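Local coordinates for CELL WALL surface anchor family protein (PDB 2WW8) that probably mediates attachment of Streptococcus pneumoniae to host cells as the pilus adhesin RrgA, through an integrin-like domain that carries a magnesium ion, at residues A[387-392]-A[539-544]; A[518-523]-A[556-561]; A[448-453]-A[513-518]. One frame throughout, in Å; residues are numbered along the deposited sequence.

Contact 1 (A[387-392]-A[539-544]). With MG (magnesium ion), chain B.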
loop_
_atom_site.group_PDB
_atom_site.type_symbol
_atom_site.label_atom_id
_atom_site.label_comp_id
_atom_site.label_asym_id
_atom_site.label_seq_id
_atom_site.Cartn_x
_atom_site.Cartn_y
_atom_site.Cartn_z
ATOM N N ASP A 387 -22.580 -6.302 -34.821
ATOM C CA ASP A 387 -22.379 -7.671 -35.350
ATOM C C ASP A 387 -23.366 -7.970 -36.483
ATOM O O ASP A 387 -23.642 -9.124 -36.775
ATOM C CB ASP A 387 -22.432 -8.732 -34.256
ATOM C CG ASP A 387 -23.859 -9.065 -33.871
ATOM O OD1 ASP A 387 -24.788 -8.280 -34.144
ATOM O OD2 ASP A 387 -24.066 -10.080 -33.190
ATOM N N GLY A 388 -23.920 -6.955 -37.125
ATOM C CA GLY A 388 -24.816 -7.268 -38.245
ATOM C C GLY A 388 -25.273 -6.104 -39.097
ATOM O O GLY A 388 -25.295 -4.945 -38.679
ATOM N N VAL A 389 -25.583 -6.427 -40.335
ATOM C CA VAL A 389 -26.164 -5.491 -41.274
ATOM C C VAL A 389 -27.580 -5.081 -40.866
ATOM O O VAL A 389 -28.231 -5.830 -40.148
ATOM C CB VAL A 389 -26.103 -6.063 -42.706
ATOM C CG1 VAL A 389 -24.636 -6.414 -43.119
ATOM C CG2 VAL A 389 -26.999 -7.288 -42.876
ATOM N N PRO A 390 -28.038 -3.917 -41.342
ATOM C CA PRO A 390 -29.341 -3.411 -40.905
ATOM C C PRO A 390 -30.487 -4.307 -41.396
ATOM O O PRO A 390 -30.434 -4.880 -42.474
ATOM C CB PRO A 390 -29.455 -2.001 -41.550
ATOM C CG PRO A 390 -28.429 -1.953 -42.707
ATOM C CD PRO A 390 -27.329 -2.965 -42.253
ATOM N N THR A 391 -31.554 -4.393 -40.606
ATOM C CA THR A 391 -32.695 -5.188 -40.937
ATOM C C THR A 391 -33.958 -4.349 -40.666
ATOM O O THR A 391 -35.071 -4.888 -40.719
ATOM C CB THR A 391 -32.752 -6.522 -40.136
ATOM O OG1 THR A 391 -32.686 -6.234 -38.740
ATOM C CG2 THR A 391 -31.622 -7.545 -40.521
ATOM N N MET A 392 -33.765 -3.055 -40.408
ATOM C CA MET A 392 -34.772 -2.043 -40.298
ATOM C C MET A 392 -34.235 -0.715 -40.847
ATOM O O MET A 392 -33.022 -0.476 -40.787
ATOM C CB MET A 392 -35.083 -1.830 -38.796
ATOM C CG MET A 392 -35.798 -3.083 -38.285
ATOM S SD MET A 392 -36.230 -2.987 -36.506
ATOM C CE MET A 392 -37.608 -1.849 -36.522
ATOM N N ILE A 539 -18.345 -7.507 -35.801
ATOM C CA ILE A 539 -18.083 -8.766 -35.105
ATOM C C ILE A 539 -18.684 -9.909 -35.946
ATOM O O ILE A 539 -19.890 -10.160 -35.891
ATOM C CB ILE A 539 -18.675 -8.782 -33.705
ATOM C CG1 ILE A 539 -18.024 -7.694 -32.838
ATOM C CG2 ILE A 539 -18.370 -10.141 -33.054
ATOM C CD1 ILE A 539 -18.994 -7.262 -31.744
ATOM N N GLY A 540 -17.835 -10.653 -36.657
ATOM C CA GLY A 540 -18.300 -11.844 -37.355
ATOM C C GLY A 540 -19.292 -11.477 -38.447
ATOM O O GLY A 540 -20.157 -12.296 -38.783
ATOM N N ILE A 541 -19.186 -10.298 -39.054
ATOM C CA ILE A 541 -20.193 -9.889 -40.043
ATOM C C ILE A 541 -20.104 -10.686 -41.330
ATOM O O ILE A 541 -18.999 -10.762 -41.901
ATOM C CB ILE A 541 -20.061 -8.397 -40.449
ATOM C CG1 ILE A 541 -19.995 -7.606 -39.156
ATOM C CG2 ILE A 541 -21.220 -7.912 -41.412
ATOM C CD1 ILE A 541 -21.196 -7.002 -38.649
ATOM N N ASN A 542 -21.213 -11.299 -41.763
ATOM C CA ASN A 542 -21.156 -12.102 -42.990
ATOM C C ASN A 542 -22.400 -11.853 -43.849
ATOM O O ASN A 542 -22.597 -12.463 -44.891
ATOM C CB ASN A 542 -21.002 -13.607 -42.670
ATOM C CG ASN A 542 -22.148 -14.144 -41.782
ATOM O OD1 ASN A 542 -23.170 -13.487 -41.561
ATOM N ND2 ASN A 542 -21.952 -15.358 -41.242
ATOM N N GLY A 543 -23.250 -10.943 -43.410
ATOM C CA GLY A 543 -24.404 -10.569 -44.216
ATOM C C GLY A 543 -25.725 -11.216 -43.812
ATOM O O GLY A 543 -26.775 -10.789 -44.319
ATOM N N ASP A 544 -25.704 -12.179 -42.885
ATOM C CA ASP A 544 -26.908 -12.797 -42.365
ATOM C C ASP A 544 -27.655 -11.736 -41.604
ATOM O O ASP A 544 -27.064 -10.938 -40.884
ATOM C CB ASP A 544 -26.546 -13.921 -41.381
ATOM C CG ASP A 544 -26.114 -15.203 -42.080
ATOM O OD1 ASP A 544 -26.291 -15.322 -43.328
ATOM O OD2 ASP A 544 -25.574 -16.106 -41.389
HETATM MG MG MG B . -26.914 -8.573 -34.569
HETATM O O HOH W 1 -23.430 -11.299 -39.288
HETATM O O HOH W 2 -22.147 -11.368 -37.112
HETATM O O HOH W 3 -26.242 -9.776 -36.148
HETATM O O HOH W 4 -24.638 -9.547 -40.998
HETATM O O HOH W 5 -27.861 -8.493 -39.398
HETATM O O HOH W 6 -28.777 -9.201 -35.081
HETATM O O HOH W 7 -26.905 -6.706 -35.497
#

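Contact 2 (A[518-523]-A[556-561])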
loop_
_atom_site.group_PDB
_atom_site.type_symbol
_atom_site.label_atom_id
_atom_site.label_comp_id
_atom_site.label_asym_id
_atom_site.label_seq_id
_atom_site.Cartn_x
_atom_site.Cartn_y
_atom_site.Cartn_z
ATOM N N PRO A 518 -30.975 2.669 -48.089
ATOM C CA PRO A 518 -31.398 3.844 -47.379
ATOM C C PRO A 518 -30.503 4.260 -46.222
ATOM O O PRO A 518 -30.366 5.484 -45.991
ATOM C CB PRO A 518 -32.816 3.503 -46.889
ATOM C CG PRO A 518 -32.849 2.001 -46.913
ATOM C CD PRO A 518 -32.042 1.650 -48.128
ATOM N N THR A 519 -29.939 3.285 -45.500
ATOM C CA THR A 519 -29.049 3.624 -44.400
ATOM C C THR A 519 -27.799 4.336 -44.935
ATOM O O THR A 519 -27.354 5.346 -44.365
ATOM C CB THR A 519 -28.712 2.385 -43.559
ATOM O OG1 THR A 519 -29.942 1.745 -43.160
ATOM C CG2 THR A 519 -27.824 2.821 -42.368
ATOM N N ARG A 520 -27.244 3.819 -46.033
ATOM C CA ARG A 520 -26.090 4.403 -46.656
ATOM C C ARG A 520 -26.370 5.789 -47.252
ATOM O O ARG A 520 -25.580 6.730 -47.078
ATOM C CB ARG A 520 -25.539 3.448 -47.743
ATOM C CG ARG A 520 -24.460 4.047 -48.558
ATOM C CD ARG A 520 -23.828 2.980 -49.500
ATOM N NE ARG A 520 -24.852 2.461 -50.394
ATOM C CZ ARG A 520 -25.169 3.007 -51.569
ATOM N NH1 ARG A 520 -24.573 4.109 -52.018
ATOM N NH2 ARG A 520 -26.099 2.435 -52.307
ATOM N N TRP A 521 -27.497 5.969 -47.934
ATOM C CA TRP A 521 -27.880 7.287 -48.398
ATOM C C TRP A 521 -28.102 8.273 -47.252
ATOM O O TRP A 521 -27.749 9.473 -47.402
ATOM C CB TRP A 521 -29.141 7.185 -49.278
ATOM C CG TRP A 521 -28.910 6.413 -50.514
ATOM C CD1 TRP A 521 -27.757 6.324 -51.231
ATOM C CD2 TRP A 521 -29.894 5.677 -51.247
ATOM N NE1 TRP A 521 -27.958 5.551 -52.350
ATOM C CE2 TRP A 521 -29.252 5.113 -52.362
ATOM C CE3 TRP A 521 -31.240 5.399 -51.032
ATOM C CZ2 TRP A 521 -29.929 4.319 -53.292
ATOM C CZ3 TRP A 521 -31.915 4.594 -51.949
ATOM C CH2 TRP A 521 -31.263 4.070 -53.046
ATOM N N TYR A 522 -28.704 7.779 -46.164
ATOM C CA TYR A 522 -28.880 8.557 -44.939
ATOM C C TYR A 522 -27.475 9.062 -44.475
ATOM O O TYR A 522 -27.259 10.251 -44.167
ATOM C CB TYR A 522 -29.566 7.811 -43.789
ATOM C CG TYR A 522 -29.211 8.544 -42.480
ATOM C CD1 TYR A 522 -29.772 9.780 -42.133
ATOM C CD2 TYR A 522 -28.214 8.039 -41.655
ATOM C CE1 TYR A 522 -29.362 10.434 -40.962
ATOM C CE2 TYR A 522 -27.780 8.684 -40.488
ATOM C CZ TYR A 522 -28.400 9.868 -40.168
ATOM O OH TYR A 522 -27.985 10.543 -39.046
ATOM N N TYR A 523 -26.520 8.139 -44.411
ATOM C CA TYR A 523 -25.167 8.438 -43.922
ATOM C C TYR A 523 -24.514 9.499 -44.818
ATOM O O TYR A 523 -24.014 10.530 -44.313
ATOM C CB TYR A 523 -24.306 7.163 -43.882
ATOM C CG TYR A 523 -22.906 7.406 -43.340
ATOM C CD1 TYR A 523 -21.875 7.849 -44.170
ATOM C CD2 TYR A 523 -22.627 7.186 -41.994
ATOM C CE1 TYR A 523 -20.548 8.082 -43.670
ATOM C CE2 TYR A 523 -21.339 7.364 -41.498
ATOM C CZ TYR A 523 -20.335 7.823 -42.321
ATOM O OH TYR A 523 -19.095 8.031 -41.736
ATOM N N MET A 556 -20.688 -1.666 -44.631
ATOM C CA MET A 556 -20.064 -1.189 -43.384
ATOM C C MET A 556 -18.957 -0.161 -43.662
ATOM O O MET A 556 -18.771 0.807 -42.910
ATOM C CB MET A 556 -19.464 -2.413 -42.645
ATOM C CG MET A 556 -20.503 -3.308 -41.952
ATOM S SD MET A 556 -21.543 -2.412 -40.769
ATOM C CE MET A 556 -22.873 -3.600 -40.574
ATOM N N GLN A 557 -18.211 -0.377 -44.732
ATOM C CA GLN A 557 -17.267 0.650 -45.196
ATOM C C GLN A 557 -17.967 1.993 -45.508
ATOM O O GLN A 557 -17.403 3.058 -45.184
ATOM C CB GLN A 557 -16.533 0.145 -46.428
ATOM C CG GLN A 557 -15.452 -0.906 -46.088
ATOM C CD GLN A 557 -14.896 -1.616 -47.319
ATOM O OE1 GLN A 557 -15.457 -1.506 -48.396
ATOM N NE2 GLN A 557 -13.821 -2.395 -47.146
ATOM N N SER A 558 -19.172 1.938 -46.096
ATOM C CA SER A 558 -19.873 3.140 -46.556
ATOM C C SER A 558 -20.500 3.839 -45.365
ATOM O O SER A 558 -20.894 4.985 -45.500
ATOM C CB SER A 558 -21.022 2.801 -47.520
ATOM O OG SER A 558 -22.133 2.288 -46.773
ATOM N N ILE A 559 -20.619 3.197 -44.203
ATOM C CA ILE A 559 -21.032 3.980 -43.032
ATOM C C ILE A 559 -19.882 4.217 -42.079
ATOM O O ILE A 559 -20.088 4.370 -40.879
ATOM C CB ILE A 559 -22.244 3.370 -42.313
ATOM C CG1 ILE A 559 -21.934 1.943 -41.805
ATOM C CG2 ILE A 559 -23.499 3.372 -43.250
ATOM C CD1 ILE A 559 -22.744 1.532 -40.599
ATOM N N SER A 560 -18.663 4.225 -42.613
ATOM C CA SER A 560 -17.476 4.623 -41.857
ATOM C C SER A 560 -16.885 5.798 -42.636
ATOM O O SER A 560 -17.193 5.950 -43.822
ATOM C CB SER A 560 -16.415 3.498 -41.890
ATOM O OG SER A 560 -16.969 2.294 -41.389
ATOM N N SER A 561 -15.987 6.580 -42.040
ATOM C CA SER A 561 -15.520 7.834 -42.682
ATOM C C SER A 561 -14.532 7.583 -43.827
ATOM O O SER A 561 -14.322 8.451 -44.654
ATOM C CB SER A 561 -15.030 8.873 -41.657
ATOM O OG SER A 561 -13.960 8.327 -40.858
#

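Contact 3 (A[448-453]-A[513-518])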
loop_
_atom_site.group_PDB
_atom_site.type_symbol
_atom_site.label_atom_id
_atom_site.label_comp_id
_atom_site.label_asym_id
_atom_site.label_seq_id
_atom_site.Cartn_x
_atom_site.Cartn_y
_atom_site.Cartn_z
ATOM N N TYR A 448 -32.073 -8.173 -44.276
ATOM C CA TYR A 448 -31.490 -7.054 -44.954
ATOM C C TYR A 448 -32.300 -6.719 -46.214
ATOM O O TYR A 448 -32.335 -5.561 -46.615
ATOM C CB TYR A 448 -30.087 -7.465 -45.374
ATOM C CG TYR A 448 -29.272 -6.411 -46.084
ATOM C CD1 TYR A 448 -28.628 -5.397 -45.345
ATOM C CD2 TYR A 448 -29.106 -6.470 -47.473
ATOM C CE1 TYR A 448 -27.856 -4.408 -45.997
ATOM C CE2 TYR A 448 -28.340 -5.493 -48.146
ATOM C CZ TYR A 448 -27.706 -4.490 -47.383
ATOM O OH TYR A 448 -26.931 -3.522 -47.986
ATOM N N GLN A 449 -32.889 -7.731 -46.855
ATOM C CA GLN A 449 -33.726 -7.510 -48.024
ATOM C C GLN A 449 -35.084 -6.954 -47.635
ATOM O O GLN A 449 -35.632 -7.179 -46.552
ATOM C CB GLN A 449 -33.862 -8.817 -48.836
ATOM C CG GLN A 449 -32.524 -9.434 -49.315
ATOM C CD GLN A 449 -31.771 -8.542 -50.324
ATOM O OE1 GLN A 449 -32.383 -7.802 -51.125
ATOM N NE2 GLN A 449 -30.439 -8.648 -50.319
ATOM N N MET A 450 -35.632 -6.195 -48.565
ATOM C CA MET A 450 -37.037 -5.854 -48.560
ATOM C C MET A 450 -37.620 -6.674 -49.741
ATOM O O MET A 450 -37.265 -6.446 -50.880
ATOM C CB MET A 450 -37.263 -4.369 -48.815
ATOM C CG MET A 450 -36.590 -3.472 -47.777
ATOM S SD MET A 450 -36.699 -1.765 -48.342
ATOM C CE MET A 450 -35.927 -0.822 -46.991
ATOM N N PHE A 451 -38.494 -7.634 -49.467
ATOM C CA PHE A 451 -38.820 -8.659 -50.467
ATOM C C PHE A 451 -39.629 -8.032 -51.591
ATOM O O PHE A 451 -40.482 -7.173 -51.328
ATOM C CB PHE A 451 -39.635 -9.773 -49.791
ATOM C CG PHE A 451 -38.897 -10.424 -48.660
ATOM C CD1 PHE A 451 -37.647 -10.987 -48.868
ATOM C CD2 PHE A 451 -39.426 -10.437 -47.375
ATOM C CE1 PHE A 451 -36.916 -11.544 -47.838
ATOM C CE2 PHE A 451 -38.721 -11.017 -46.327
ATOM C CZ PHE A 451 -37.469 -11.571 -46.538
ATOM N N THR A 452 -39.352 -8.461 -52.813
ATOM C CA THR A 452 -40.108 -8.022 -53.973
ATOM C C THR A 452 -41.211 -9.024 -54.341
ATOM O O THR A 452 -42.017 -8.755 -55.249
ATOM C CB THR A 452 -39.191 -7.832 -55.186
ATOM O OG1 THR A 452 -38.632 -9.105 -55.482
ATOM C CG2 THR A 452 -38.029 -6.920 -54.866
ATOM N N ASP A 453 -41.287 -10.173 -53.665
ATOM C CA ASP A 453 -42.397 -11.164 -53.784
ATOM C C ASP A 453 -43.040 -11.234 -52.384
ATOM O O ASP A 453 -42.325 -11.504 -51.413
ATOM C CB ASP A 453 -41.752 -12.506 -54.132
ATOM C CG ASP A 453 -42.744 -13.681 -54.256
ATOM O OD1 ASP A 453 -43.956 -13.579 -53.923
ATOM O OD2 ASP A 453 -42.261 -14.734 -54.740
ATOM N N THR A 513 -35.081 -1.964 -52.161
ATOM C CA THR A 513 -35.172 -3.424 -52.013
ATOM C C THR A 513 -34.289 -3.968 -50.883
ATOM O O THR A 513 -34.176 -5.190 -50.711
ATOM C CB THR A 513 -34.855 -4.183 -53.357
ATOM O OG1 THR A 513 -33.479 -4.008 -53.743
ATOM C CG2 THR A 513 -35.778 -3.727 -54.520
ATOM N N ASN A 514 -33.622 -3.093 -50.123
ATOM C CA ASN A 514 -32.920 -3.586 -48.943
ATOM C C ASN A 514 -32.744 -2.420 -47.958
ATOM O O ASN A 514 -32.977 -1.263 -48.336
ATOM C CB ASN A 514 -31.547 -4.187 -49.352
ATOM C CG ASN A 514 -30.626 -3.145 -49.989
ATOM O OD1 ASN A 514 -30.083 -2.274 -49.315
ATOM N ND2 ASN A 514 -30.433 -3.245 -51.274
ATOM N N HIS A 515 -32.371 -2.716 -46.712
ATOM C CA HIS A 515 -32.210 -1.710 -45.677
ATOM C C HIS A 515 -30.812 -1.049 -45.737
ATOM O O HIS A 515 -30.624 -0.027 -45.090
ATOM C CB HIS A 515 -32.424 -2.341 -44.292
ATOM C CG HIS A 515 -33.815 -2.857 -44.149
ATOM N ND1 HIS A 515 -34.933 -2.052 -44.034
ATOM C CD2 HIS A 515 -34.278 -4.124 -44.272
ATOM C CE1 HIS A 515 -36.025 -2.804 -44.050
ATOM N NE2 HIS A 515 -35.649 -4.069 -44.193
ATOM N N GLY A 516 -29.894 -1.574 -46.538
ATOM C CA GLY A 516 -28.546 -0.989 -46.636
ATOM C C GLY A 516 -28.564 0.304 -47.408
ATOM O O GLY A 516 -28.000 1.258 -46.918
ATOM N N ASP A 517 -29.196 0.328 -48.575
ATOM C CA ASP A 517 -29.239 1.497 -49.427
ATOM C C ASP A 517 -29.786 2.744 -48.712
ATOM O O ASP A 517 -29.120 3.778 -48.777
ATOM C CB ASP A 517 -29.950 1.274 -50.781
ATOM C CG ASP A 517 -29.190 0.333 -51.690
ATOM O OD1 ASP A 517 -27.952 0.329 -51.581
ATOM O OD2 ASP A 517 -29.810 -0.400 -52.506
ATOM N N PRO A 518 -30.975 2.669 -48.089
ATOM C CA PRO A 518 -31.398 3.844 -47.379
ATOM C C PRO A 518 -30.503 4.260 -46.222
ATOM O O PRO A 518 -30.366 5.484 -45.991
ATOM C CB PRO A 518 -32.816 3.503 -46.889
ATOM C CG PRO A 518 -32.849 2.001 -46.913
ATOM C CD PRO A 518 -32.042 1.650 -48.128
HETATM O O HOH W 8 -31.657 -5.733 -52.674
HETATM O O HOH W 9 -37.370 -6.285 -44.801
#

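Contact 1 (A[387-392]-A[539-544])
At the magnesium site of the integrin-like domain, Asp387 sits beside Ile539 and Ile541 where two neighbouring parallel strands, 379-386 and 533-539, give way to loops. Asp387 CB rests 3.3 Å from Ile539 O. With chi1 at 80°, CG lies between the backbone N and carbonyl carbon, and the carboxylate swings away from the 539-544 loop to the metal. OD1 binds magnesium at 2.2 Å, and OD2 forms a salt bridge with Arg247, so each oxygen has its own cation. Ser234, Ser236 and three waters complete the coordination. One of these waters, bound to magnesium, also donates to Asp387 O at 2.8 Å, so its carboxylate and its backbone carbonyl both engage the metal and its water shell.

Polar contact between the loops runs through water. A second water donates to Asp387 O and is within bonding distance of Ile539 O, although its protons cannot serve every acceptor around it. Farther along, another donates to Val389 O at 2.8 Å and to Asp544 O at 3.0 Å. Asn542 OD1 accepts from Asp544 N in an Asx turn.

Apolar packing is carried by Ile541. Its CD1 lies only 3.1 Å from Gly388 N, with chi2 at -97°, far from staggered, so the exact place of this methyl is doubtful. Val389 CG1 meets Ile541 CG2 at 4.1 Å. Together with Asp232, Ser234 and Ser236 in an Asp-x-Ser-x-Ser sequence, the arrangement is that of a metal-ion-dependent adhesion site at the C-terminal edge of a von Willebrand factor A sheet.

Contact 2 (A[518-523]-A[556-561])
Helix 516-526 runs past the C-terminal end of helix 549-558, and the backbones come nearest at Tyr523 and Ile559, whose CA atoms are 6.1 Å apart. Both helices belong to the Rossmann-like, von Willebrand factor A fold built round the parallel sheet that includes strands 533-539 and 566-569.

Tyr523 carries the contact. With chi1 at -178°, the ring is carried out from its helix and across the chain as it leaves the other one. Ile559 CA stands over the middle of one ring face, 3.7 Å from the centroid and 11° off the normal, a CH-pi contact made by backbone rather than by a side-chain tip. Carbonyl oxygens lie near the ring as well, Ser558 O 3.3 Å from Tyr523 CD1 and Ile559 O 3.3 Å from Tyr523 CE2. The phenol oxygen packs against the Ser560-Ser561 peptide, 3.3 Å from Ser560 C, without a hydrogen bond to Ser561 N. Tyr523 also touches Val534 of the sheet.

Arg520 adds a more exposed flank. Its methylene groups lie alongside Ser558, with CD 3.3 Å from Ser558 OG, while the charged end bends off at chi3 to a salt bridge with Asp517. Ser558 OG is itself hydrogen-bonded to Phe555 O. Beyond the helix end Ser560 turns back, and its OG, also hydrogen-bonded to Thr536 OG1, donates to Met556 O at 2.8 Å.

Contact 3 (A[448-453]-A[513-518])
The two segments run antiparallel through a single beta bridge in which Gln449 and Asn514 form a non-hydrogen-bonded pair, their CA atoms 4.1 Å apart. The bonds lie to either side: His515 N donates to Tyr448 O and Met450 N to Thr513 O, each at 2.8 Å.

Tyr448 and Asn514 point the same way, ring and amide planes only 4° apart, and the phenol oxygen of Tyr448 comes 3.3 Å from Gly516 CA. Asn514 in turn shapes the start of helix 516-526. Its OD1 accepts from Asp517 N at 2.8 Å and weakly from Gly516 N, a side-chain capping bond at the turn into the helix, while ND2 donates to Asp517 OD2 from above the carboxylate plane. In the integrin-like domain, the 448-453 loop and this capped helix both belong to the long connection between sheet strands 379-386 and 533-539, and the bridge ties its middle to its later part.

Met450 extends beyond CG over one face of His515, CG 4.0 Å from the ring centroid, and its CE reaches Pro518 CG at 4.2 Å. His515 ND1 is hydrogen-bonded to Ser393 OG. Gln449 bends at chi2 (-65°); NE2 is hydrogen-bonded to Gly546 O, and OE1 accepts from a water, at 2.7 Å, that is also hydrogen-bonded to Thr513 OG1 and Asn514 ND2.

In the fold
The three contacts lie in the integrin-like head, their centres 14 to 15 Å apart. Contact 1 supplies Asp387 to the magnesium site, and contact 3 is nested in the chain loop that contact 1 closes. They meet where Val389 CG2 packs 3.5 Å from Tyr448 CD1; the Tyr448 side chain lies about 11 Å from the magnesium ion. Contacts 1 and 2 touch through Met556, whose CE is 3.4 Å from Gly388 O. Helix 516-526 links contacts 2 and 3, which share Pro518, and supplies Asn526 to a calcium site with Asp367 and Asp530. In contact 2 the Tyr523 side chain is about 9 Å from this calcium ion and the Ile559 side chain about 12 Å from magnesium.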